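PDB 3D6W: methyl-accepting/DNA response regulator from Bacillus cereus, which probably binds DNA through its LytTR domain, the part of the longer protein present here, as a response regulator of a phosphorelay. Local coordinates for residues A[57-60]-A[66-69]; A[82-85]-A[91-94]. All coordinates share one frame; numbering follows the deposited sequence.

In the fold
Along the chain, contact 1 closes first: strand 58-62 turns back into strand 65-68, so residues 57-60 meet 66-69 at the end of this hairpin away from its turn. The chain then runs through strand 72-76 before contact 2, where strand 83-87 folds back on strand 92-95 and residues 82-85 meet 91-94. The two hairpins follow in series, neither nested nor crossed. Contact 1 forms the 58-62 side of a five-stranded antiparallel sheet, contact 2 the 92-95 side of a three-stranded one. Val67 of contact 1 packs on Leu85 of contact 2, and helix 100-107 touches both hairpins through Ile59, Phe83 and Leu85.

Contact 1: residues A[57-60]-A[66-69]; sequences SFIR and IVNV
Ile59 and Val67 join 57-60 to 66-69 as an antiparallel hydrogen-bonded pair, with Ile59 N to Val67 O at 2.9 Å and Val67 N to Ile59 O at 3.0 Å; Val69 N adds a third backbone bond, of 2.7 Å, to Ser57 O. The Phe58 CA hydrogen also points at Val67 O, 3.2 Å from CA.

Among the side chains, the Asn68 amide lies over one face of the Phe58 ring, its ND2 3.4 Å from CZ, with the two planes 42° apart. CG of Asn68 is anti to the backbone N (chi1 -169°), which carries the amide across the ring. ND2 also donates to Val21 O and to a water shared with Ser57 OG, while OD1 accepts from Asn70 N, so both ends of this buried amide are held. Ile66 CG2 sits at the ring edge. On this same face of the sheet Arg60 CD rests on Ile66 CG1, while the Arg60 guanidinium reaches Glu50 in a salt bridge.

On the other face, Ile59 CG2 touches Val67 CG1 at 3.5 Å, the two side chains alongside each other. The arrangement is that of an antiparallel beta hairpin at the border of the five-stranded sheet in the LytTR domain.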
ATOM      1  N   SER A  57       2.045 -13.528   1.976  1.00 61.57           N
ATOM      2  CA  SER A  57       0.816 -13.459   2.758  1.00 60.88           C
ATOM      3  C   SER A  57       0.147 -14.793   2.968  1.00 59.81           C
ATOM      4  O   SER A  57      -0.427 -15.035   4.007  1.00 59.87           O
ATOM      5  CB  SER A  57      -0.175 -12.548   2.042  1.00 61.29           C
ATOM      6  OG  SER A  57      -0.187 -11.301   2.654  1.00 62.81           O
ATOM      7  N   PHE A  58       0.204 -15.642   1.952  1.00 59.09           N
ATOM      8  CA  PHE A  58      -0.518 -16.916   1.917  1.00 58.06           C
ATOM      9  C   PHE A  58       0.439 -18.082   2.110  1.00 57.54           C
ATOM     10  O   PHE A  58       1.523 -18.069   1.602  1.00 56.74           O
ATOM     11  CB  PHE A  58      -1.303 -17.012   0.601  1.00 57.04           C
ATOM     12  CG  PHE A  58      -2.442 -16.005   0.520  1.00 57.21           C
ATOM     13  CD1 PHE A  58      -2.242 -14.749  -0.036  1.00 58.12           C
ATOM     14  CD2 PHE A  58      -3.687 -16.287   1.078  1.00 56.05           C
ATOM     15  CE1 PHE A  58      -3.277 -13.809  -0.085  1.00 56.66           C
ATOM     16  CE2 PHE A  58      -4.701 -15.375   1.042  1.00 55.56           C
ATOM     17  CZ  PHE A  58      -4.502 -14.128   0.459  1.00 57.10           C
ATOM     18  N   ILE A  59       0.043 -19.067   2.919  1.00 58.38           N
ATOM     19  CA  ILE A  59       0.826 -20.289   3.108  1.00 58.40           C
ATOM     20  C   ILE A  59      -0.065 -21.525   3.183  1.00 57.04           C
ATOM     21  O   ILE A  59      -0.992 -21.572   3.952  1.00 57.12           O
ATOM     22  CB  ILE A  59       1.757 -20.209   4.383  1.00 58.94           C
ATOM     23  CG1 ILE A  59       2.715 -21.422   4.429  1.00 59.95           C
ATOM     24  CG2 ILE A  59       0.940 -20.204   5.673  1.00 61.49           C
ATOM     25  CD1 ILE A  59       3.893 -21.275   5.379  1.00 59.51           C
ATOM     26  N   ARG A  60       0.226 -22.518   2.357  1.00 56.09           N
ATOM     27  CA  ARG A  60      -0.252 -23.868   2.564  1.00 55.43           C
ATOM     28  C   ARG A  60       0.220 -24.431   3.912  1.00 55.43           C
ATOM     29  O   ARG A  60       1.411 -24.605   4.156  1.00 54.84           O
ATOM     30  CB  ARG A  60       0.210 -24.788   1.439  1.00 55.35           C
ATOM     31  CG  ARG A  60      -0.536 -26.110   1.405  1.00 54.80           C
ATOM     32  CD  ARG A  60      -1.855 -25.990   0.682  1.00 54.03           C
ATOM     33  NE  ARG A  60      -2.428 -27.302   0.396  1.00 54.40           N
ATOM     34  CZ  ARG A  60      -2.211 -28.024  -0.703  1.00 54.54           C
ATOM     35  NH1 ARG A  60      -1.441 -27.585  -1.687  1.00 53.75           N
ATOM     36  NH2 ARG A  60      -2.824 -29.189  -0.848  1.00 52.56           N
ATOM     37  N   ILE A  66      -5.191 -23.351   2.721  1.00 55.10           N
ATOM     38  CA  ILE A  66      -4.257 -22.246   2.576  1.00 53.34           C
ATOM     39  C   ILE A  66      -4.723 -21.093   3.508  1.00 53.38           C
ATOM     40  O   ILE A  66      -5.883 -20.694   3.496  1.00 51.87           O
ATOM     41  CB  ILE A  66      -4.133 -21.733   1.124  1.00 54.09           C
ATOM     42  CG1 ILE A  66      -3.578 -22.822   0.191  1.00 50.40           C
ATOM     43  CG2 ILE A  66      -3.274 -20.407   1.092  1.00 54.22           C
ATOM     44  CD1 ILE A  66      -3.663 -22.471  -1.228  1.00 50.41           C
ATOM     45  N   VAL A  67      -3.807 -20.590   4.338  1.00 53.17           N
ATOM     46  CA  VAL A  67      -4.124 -19.499   5.257  1.00 53.52           C
ATOM     47  C   VAL A  67      -3.467 -18.161   4.819  1.00 53.87           C
ATOM     48  O   VAL A  67      -2.341 -18.125   4.226  1.00 54.47           O
ATOM     49  CB  VAL A  67      -3.768 -19.896   6.741  1.00 53.86           C
ATOM     50  CG1 VAL A  67      -2.266 -19.858   7.004  1.00 50.91           C
ATOM     51  CG2 VAL A  67      -4.522 -18.995   7.771  1.00 53.80           C
ATOM     52  N   ASN A  68      -4.164 -17.066   5.094  1.00 53.60           N
ATOM     53  CA  ASN A  68      -3.578 -15.708   4.990  1.00 54.29           C
ATOM     54  C   ASN A  68      -3.012 -15.332   6.349  1.00 54.17           C
ATOM     55  O   ASN A  68      -3.760 -15.128   7.287  1.00 53.52           O
ATOM     56  CB  ASN A  68      -4.673 -14.696   4.588  1.00 54.77           C
ATOM     57  CG  ASN A  68      -4.125 -13.338   4.207  1.00 53.31           C
ATOM     58  OD1 ASN A  68      -3.050 -12.981   4.590  1.00 54.57           O
ATOM     59  ND2 ASN A  68      -4.913 -12.565   3.479  1.00 52.58           N
ATOM     60  N   VAL A  69      -1.693 -15.203   6.437  1.00 54.85           N
ATOM     61  CA  VAL A  69      -1.020 -14.909   7.708  1.00 55.43           C
ATOM     62  C   VAL A  69      -1.460 -13.558   8.267  1.00 56.62           C
ATOM     63  O   VAL A  69      -1.298 -13.306   9.471  1.00 58.19           O
ATOM     64  CB  VAL A  69       0.548 -14.988   7.602  1.00 55.37           C
ATOM     65  CG1 VAL A  69       0.990 -16.316   6.884  1.00 55.16           C
ATOM     66  CG2 VAL A  69       1.110 -13.800   6.882  1.00 55.08           C
TER
HETATM   67  O   HOH W   1      -3.067 -10.317   2.319  1.00 49.48           O

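Contact 2: residues A[82-85]-A[91-94]; sequences TFLL and ERVP
Val93 O receives the shortest polar bond between 82-85 and 91-94: Leu85 N donates to it over 2.7 Å, with an N-H...O angle of 162°. The return bond, Val93 N to Leu85 O at 3.0 Å, is more bent, at 149°. Together they make Leu85 and Val93 an antiparallel hydrogen-bonded pair. Leu85 O is also approached by the CA hydrogen of Arg92, with CA 3.0 Å from the oxygen.

Side-chain carbons also lie against both carbonyl oxygens. Leu85 CG, beside its own backbone N (chi1 -48°), comes within 3.4 Å of Val93 O, and CB lies equally near. From the neighbouring residue, Leu84 CD1 reaches this oxygen at 3.5 Å. Arg92 CB packs against Leu85 O.

The two faces of the hairpin differ. On one, Leu85 and Val93, both buried, meet through their CB atoms at 4.2 Å; Leu85 continues onto Ile72, Ile75 and Phe103, and Val93 onto Phe65. On the other, Leu84 forms a non-hydrogen-bonded pair with Pro94, which also touches Phe65, and Leu84 CD1 reaches the proline CB only loosely. The aliphatic part of Arg92 passes obliquely by the methyl groups of Leu84, its CD 4.2 Å from CD1.

Pro94 has no N-H to offer, yet its pairing with Leu84 needs none, because the bonds between the strands fall at Leu85 and Val93 and, beyond Pro94, between Phe83 and Val95. The chemistry implies a hairpin joined by backbone bonds, with one apolar face turned into the domain and a more open face where leucine, proline and the arginine stem meet.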
ATOM      1  N   THR A  82       1.630 -30.578  15.812  1.00 65.31           N
ATOM      2  CA  THR A  82       0.780 -29.695  15.003  1.00 63.25           C
ATOM      3  C   THR A  82       0.686 -28.294  15.630  1.00 62.65           C
ATOM      4  O   THR A  82       1.080 -28.084  16.802  1.00 62.99           O
ATOM      5  CB  THR A  82      -0.674 -30.230  14.939  1.00 62.72           C
ATOM      6  OG1 THR A  82      -1.161 -30.326  16.266  1.00 60.82           O
ATOM      7  CG2 THR A  82      -0.782 -31.584  14.282  1.00 60.62           C
ATOM      8  N   PHE A  83       0.139 -27.343  14.849  1.00 60.99           N
ATOM      9  CA  PHE A  83      -0.325 -26.038  15.371  1.00 58.92           C
ATOM     10  C   PHE A  83      -1.800 -25.859  15.106  1.00 56.16           C
ATOM     11  O   PHE A  83      -2.399 -26.517  14.274  1.00 54.69           O
ATOM     12  CB  PHE A  83       0.442 -24.852  14.760  1.00 59.27           C
ATOM     13  CG  PHE A  83       1.946 -24.947  14.900  1.00 59.80           C
ATOM     14  CD1 PHE A  83       2.572 -24.637  16.110  1.00 59.77           C
ATOM     15  CD2 PHE A  83       2.743 -25.337  13.818  1.00 60.92           C
ATOM     16  CE1 PHE A  83       3.944 -24.724  16.243  1.00 58.13           C
ATOM     17  CE2 PHE A  83       4.124 -25.407  13.946  1.00 59.35           C
ATOM     18  CZ  PHE A  83       4.716 -25.110  15.166  1.00 59.19           C
ATOM     19  N   LEU A  84      -2.380 -24.938  15.837  1.00 53.95           N
ATOM     20  CA  LEU A  84      -3.732 -24.554  15.605  1.00 53.17           C
ATOM     21  C   LEU A  84      -3.686 -23.049  15.509  1.00 51.78           C
ATOM     22  O   LEU A  84      -3.035 -22.394  16.343  1.00 52.43           O
ATOM     23  CB  LEU A  84      -4.593 -25.003  16.788  1.00 53.53           C
ATOM     24  CG  LEU A  84      -6.072 -25.105  16.660  1.00 53.39           C
ATOM     25  CD1 LEU A  84      -6.459 -25.667  15.269  1.00 52.65           C
ATOM     26  CD2 LEU A  84      -6.574 -25.971  17.863  1.00 53.10           C
ATOM     27  N   LEU A  85      -4.324 -22.509  14.467  1.00 49.78           N
ATOM     28  CA  LEU A  85      -4.309 -21.078  14.197  1.00 47.93           C
ATOM     29  C   LEU A  85      -5.616 -20.488  14.658  1.00 47.39           C
ATOM     30  O   LEU A  85      -6.685 -20.887  14.256  1.00 46.54           O
ATOM     31  CB  LEU A  85      -4.106 -20.795  12.694  1.00 47.12           C
ATOM     32  CG  LEU A  85      -2.968 -21.566  12.007  1.00 45.60           C
ATOM     33  CD1 LEU A  85      -2.818 -21.181  10.532  1.00 36.85           C
ATOM     34  CD2 LEU A  85      -1.676 -21.408  12.798  1.00 43.69           C
ATOM     35  N   GLU A  91     -12.355 -17.928  14.057  1.00 56.93           N
ATOM     36  CA  GLU A  91     -12.311 -19.299  13.509  1.00 56.95           C
ATOM     37  C   GLU A  91     -10.984 -19.921  13.872  1.00 57.61           C
ATOM     38  O   GLU A  91     -10.115 -19.229  14.394  1.00 58.02           O
ATOM     39  CB  GLU A  91     -12.516 -19.358  12.013  1.00 56.78           C
ATOM     40  CG  GLU A  91     -13.828 -18.757  11.560  1.00 57.08           C
ATOM     41  CD  GLU A  91     -14.039 -18.986  10.078  1.00 57.47           C
ATOM     42  OE1 GLU A  91     -14.196 -18.008   9.352  1.00 58.86           O
ATOM     43  OE2 GLU A  91     -14.026 -20.155   9.625  1.00 59.86           O
ATOM     44  N   ARG A  92     -10.841 -21.223  13.646  1.00 57.41           N
ATOM     45  CA  ARG A  92      -9.537 -21.864  13.810  1.00 57.56           C
ATOM     46  C   ARG A  92      -9.202 -22.666  12.580  1.00 56.61           C
ATOM     47  O   ARG A  92     -10.081 -23.114  11.855  1.00 55.30           O
ATOM     48  CB  ARG A  92      -9.427 -22.723  15.093  1.00 57.51           C
ATOM     49  CG  ARG A  92     -10.365 -23.949  15.137  1.00 58.70           C
ATOM     50  CD  ARG A  92     -10.319 -24.689  16.474  1.00 57.48           C
ATOM     51  NE  ARG A  92     -10.695 -23.784  17.554  1.00 59.27           N
ATOM     52  CZ  ARG A  92     -11.947 -23.483  17.912  1.00 57.86           C
ATOM     53  NH1 ARG A  92     -12.990 -24.029  17.305  1.00 59.25           N
ATOM     54  NH2 ARG A  92     -12.152 -22.645  18.909  1.00 52.87           N
ATOM     55  N   VAL A  93      -7.911 -22.829  12.354  1.00 57.11           N
ATOM     56  CA  VAL A  93      -7.408 -23.559  11.192  1.00 57.84           C
ATOM     57  C   VAL A  93      -6.262 -24.417  11.664  1.00 58.17           C
ATOM     58  O   VAL A  93      -5.394 -23.927  12.392  1.00 58.56           O
ATOM     59  CB  VAL A  93      -6.932 -22.578  10.077  1.00 58.64           C
ATOM     60  CG1 VAL A  93      -6.289 -23.351   8.927  1.00 58.11           C
ATOM     61  CG2 VAL A  93      -8.112 -21.676   9.588  1.00 55.82           C
ATOM     62  N   PRO A  94      -6.250 -25.709  11.284  1.00 58.02           N
ATOM     63  CA  PRO A  94      -5.124 -26.533  11.650  1.00 57.04           C
ATOM     64  C   PRO A  94      -3.881 -26.448  10.742  1.00 56.72           C
ATOM     65  O   PRO A  94      -3.974 -26.363   9.535  1.00 55.21           O
ATOM     66  CB  PRO A  94      -5.716 -27.940  11.602  1.00 56.88           C
ATOM     67  CG  PRO A  94      -6.759 -27.882  10.578  1.00 56.55           C
ATOM     68  CD  PRO A  94      -7.266 -26.474  10.538  1.00 58.06           C
TER